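Local atomic coordinates of toll-like receptor 6, Variable lymphocyte receptor B (Mus musculus, PDB entry 3A79), a protein that probably recognises diacylated lipopeptides together with TLR2 as an innate immune receptor ectodomain, here fused to a fragment of a hagfish variable lymphocyte receptor. Residues M402-L408 against S429-N434. Sequence-based numbering, arbitrary orientation.
Sequences MSSLETL and SILVLN. With NAG (2-acetamido-2-deoxy-beta-D-glucopyranose), chain I.
Two successive turns of the leucine-rich-repeat solenoid, both in the Toll-like receptor 6 part of the fusion, meet where T407 and L408 pair in parallel with V432 and L433. The sheet continues on either side, through strand 381-383 and strand 454-456. Ahead of the strands, E406 O takes two backbone donors: V432 N at 2.8 Å, nearly along the C=O axis, and L431 N, which comes in within the carbonyl plane on a lone pair. The ladder runs on from L408 N to V432 O (2.9 Å) and from N434 N to L408 O, with an N-H...O angle of 138°, more bent than the other backbone bonds. On one face T407 and V432 lie side by side, OG1 of T407 3.8 Å from CB of V432. On the other face L408 and L433 point the same way and touch through their CD1 methyls; ahead of the strands, in the loop, CD1 of I430 lies against CB and CD2 of L405, 3.6 Å from each. At the last residue of the type I turn M402-L405, the S429 hydroxyl donates from OG to L405 O (2.9 Å), using a lone pair that lies in the plane of the L405 carbonyl; with chi1 at 54°, OG sits between its own backbone N and carbonyl carbon, turned to that oxygen. With the hydroxyl of S429 gone, as for an alanine here, L405 O would probably be left without this donor and the two turns without this side-chain tie. At the far end N434 carries its glycan: ND2 is bonded to C1 of the NAG at 1.4 Å, while OD1 is hydrogen-bonded to OG of S436.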
loop_
_atom_site.group_PDB
_atom_site.type_symbol
_atom_site.label_atom_id
_atom_site.label_comp_id
_atom_site.label_asym_id
_atom_site.label_seq_id
_atom_site.Cartn_x
_atom_site.Cartn_y
_atom_site.Cartn_z
ATOM N N MET B 402 -14.989 1.473 -20.412
ATOM C CA MET B 402 -14.842 2.884 -20.112
ATOM C C MET B 402 -14.642 3.605 -21.418
ATOM O O MET B 402 -13.693 4.357 -21.594
ATOM C CB MET B 402 -13.641 3.110 -19.196
ATOM C CG MET B 402 -13.824 2.525 -17.813
ATOM S SD MET B 402 -12.773 3.338 -16.609
ATOM C CE MET B 402 -13.496 2.785 -15.060
ATOM N N SER B 403 -15.575 3.362 -22.325
ATOM C CA SER B 403 -15.501 3.780 -23.721
ATOM C C SER B 403 -14.963 5.184 -24.051
ATOM O O SER B 403 -14.762 5.496 -25.224
ATOM C CB SER B 403 -16.876 3.592 -24.346
ATOM O OG SER B 403 -17.528 2.491 -23.736
ATOM N N SER B 404 -14.721 6.027 -23.052
ATOM C CA SER B 404 -14.232 7.377 -23.335
ATOM C C SER B 404 -12.892 7.681 -22.682
ATOM O O SER B 404 -12.354 8.778 -22.846
ATOM C CB SER B 404 -15.254 8.431 -22.906
ATOM O OG SER B 404 -16.446 8.335 -23.655
ATOM N N LEU B 405 -12.355 6.715 -21.941
ATOM C CA LEU B 405 -11.108 6.914 -21.210
ATOM C C LEU B 405 -9.969 7.251 -22.152
ATOM O O LEU B 405 -9.706 6.513 -23.099
ATOM C CB LEU B 405 -10.741 5.669 -20.408
ATOM C CG LEU B 405 -9.829 5.988 -19.231
ATOM C CD1 LEU B 405 -10.536 6.962 -18.316
ATOM C CD2 LEU B 405 -9.401 4.742 -18.461
ATOM N N GLU B 406 -9.302 8.369 -21.890
ATOM C CA GLU B 406 -8.112 8.754 -22.639
ATOM C C GLU B 406 -6.923 8.880 -21.704
ATOM O O GLU B 406 -5.798 8.576 -22.077
ATOM C CB GLU B 406 -8.320 10.078 -23.372
ATOM C CG GLU B 406 -9.399 10.047 -24.440
ATOM C CD GLU B 406 -9.278 11.205 -25.408
ATOM O OE1 GLU B 406 -10.079 11.267 -26.366
ATOM O OE2 GLU B 406 -8.372 12.048 -25.213
ATOM N N THR B 407 -7.175 9.329 -20.483
ATOM C CA THR B 407 -6.104 9.513 -19.521
ATOM C C THR B 407 -6.331 8.695 -18.264
ATOM O O THR B 407 -7.349 8.841 -17.600
ATOM C CB THR B 407 -5.966 10.972 -19.083
ATOM O OG1 THR B 407 -5.524 11.777 -20.186
ATOM C CG2 THR B 407 -4.964 11.063 -17.928
ATOM N N LEU B 408 -5.368 7.846 -17.935
ATOM C CA LEU B 408 -5.445 7.046 -16.730
ATOM C C LEU B 408 -4.159 7.248 -15.970
ATOM O O LEU B 408 -3.099 6.868 -16.443
ATOM C CB LEU B 408 -5.631 5.565 -17.084
ATOM C CG LEU B 408 -6.049 4.551 -16.002
ATOM C CD1 LEU B 408 -5.015 3.462 -15.782
ATOM C CD2 LEU B 408 -6.411 5.224 -14.700
ATOM N N SER B 429 -8.961 2.829 -26.049
ATOM C CA SER B 429 -9.000 4.267 -26.273
ATOM C C SER B 429 -7.985 5.077 -25.464
ATOM O O SER B 429 -7.846 6.284 -25.681
ATOM C CB SER B 429 -10.419 4.792 -26.011
ATOM O OG SER B 429 -10.885 4.421 -24.719
ATOM N N ILE B 430 -7.286 4.430 -24.534
ATOM C CA ILE B 430 -6.323 5.139 -23.687
ATOM C C ILE B 430 -5.201 5.767 -24.516
ATOM O O ILE B 430 -4.625 5.116 -25.388
ATOM C CB ILE B 430 -5.674 4.215 -22.638
ATOM C CG1 ILE B 430 -6.679 3.194 -22.091
ATOM C CG2 ILE B 430 -5.058 5.043 -21.526
ATOM C CD1 ILE B 430 -7.946 3.802 -21.562
ATOM N N LEU B 431 -4.890 7.031 -24.246
ATOM C CA LEU B 431 -3.816 7.712 -24.966
ATOM C C LEU B 431 -2.695 8.084 -24.013
ATOM O O LEU B 431 -1.522 8.050 -24.375
ATOM C CB LEU B 431 -4.317 8.974 -25.680
ATOM C CG LEU B 431 -5.543 8.897 -26.597
ATOM C CD1 LEU B 431 -5.766 10.239 -27.278
ATOM C CD2 LEU B 431 -5.405 7.779 -27.624
ATOM N N VAL B 432 -3.060 8.445 -22.793
ATOM C CA VAL B 432 -2.075 8.790 -21.781
ATOM C C VAL B 432 -2.215 7.881 -20.568
ATOM O O VAL B 432 -3.277 7.774 -19.969
ATOM C CB VAL B 432 -2.219 10.248 -21.346
ATOM C CG1 VAL B 432 -1.053 10.643 -20.450
ATOM C CG2 VAL B 432 -2.321 11.147 -22.578
ATOM N N LEU B 433 -1.132 7.220 -20.211
ATOM C CA LEU B 433 -1.181 6.225 -19.157
ATOM C C LEU B 433 0.016 6.378 -18.225
ATOM O O LEU B 433 1.115 5.899 -18.530
ATOM C CB LEU B 433 -1.206 4.822 -19.773
ATOM C CG LEU B 433 -1.252 3.643 -18.805
ATOM C CD1 LEU B 433 -2.430 3.824 -17.885
ATOM C CD2 LEU B 433 -1.342 2.318 -19.549
ATOM N N ASN B 434 -0.189 7.060 -17.099
ATOM C CA ASN B 434 0.868 7.187 -16.106
ATOM C C ASN B 434 0.917 5.954 -15.206
ATOM O O ASN B 434 -0.006 5.706 -14.422
ATOM C CB ASN B 434 0.744 8.478 -15.287
ATOM C CG ASN B 434 2.040 8.826 -14.569
ATOM O OD1 ASN B 434 2.484 8.097 -13.682
ATOM N ND2 ASN B 434 2.683 9.912 -14.989
HETATM C C1 NAG I . 2.370 11.101 -14.230
HETATM C C2 NAG I . 2.998 12.296 -14.951
HETATM C C3 NAG I . 4.215 12.937 -14.288
HETATM C C4 NAG I . 4.279 12.806 -12.767
HETATM C C5 NAG I . 3.719 11.502 -12.199
HETATM C C6 NAG I . 3.420 11.728 -10.711
HETATM C C7 NAG I . 3.255 12.637 -17.349
HETATM C C8 NAG I . 4.380 12.594 -18.350
HETATM N N2 NAG I . 3.385 11.859 -16.282
HETATM O O3 NAG I . 4.211 14.312 -14.635
HETATM O O4 NAG I . 5.644 12.899 -12.391
HETATM O O5 NAG I . 2.532 11.033 -12.821
HETATM O O6 NAG I . 3.259 10.518 -9.999
HETATM O O7 NAG I . 2.275 13.361 -17.517
#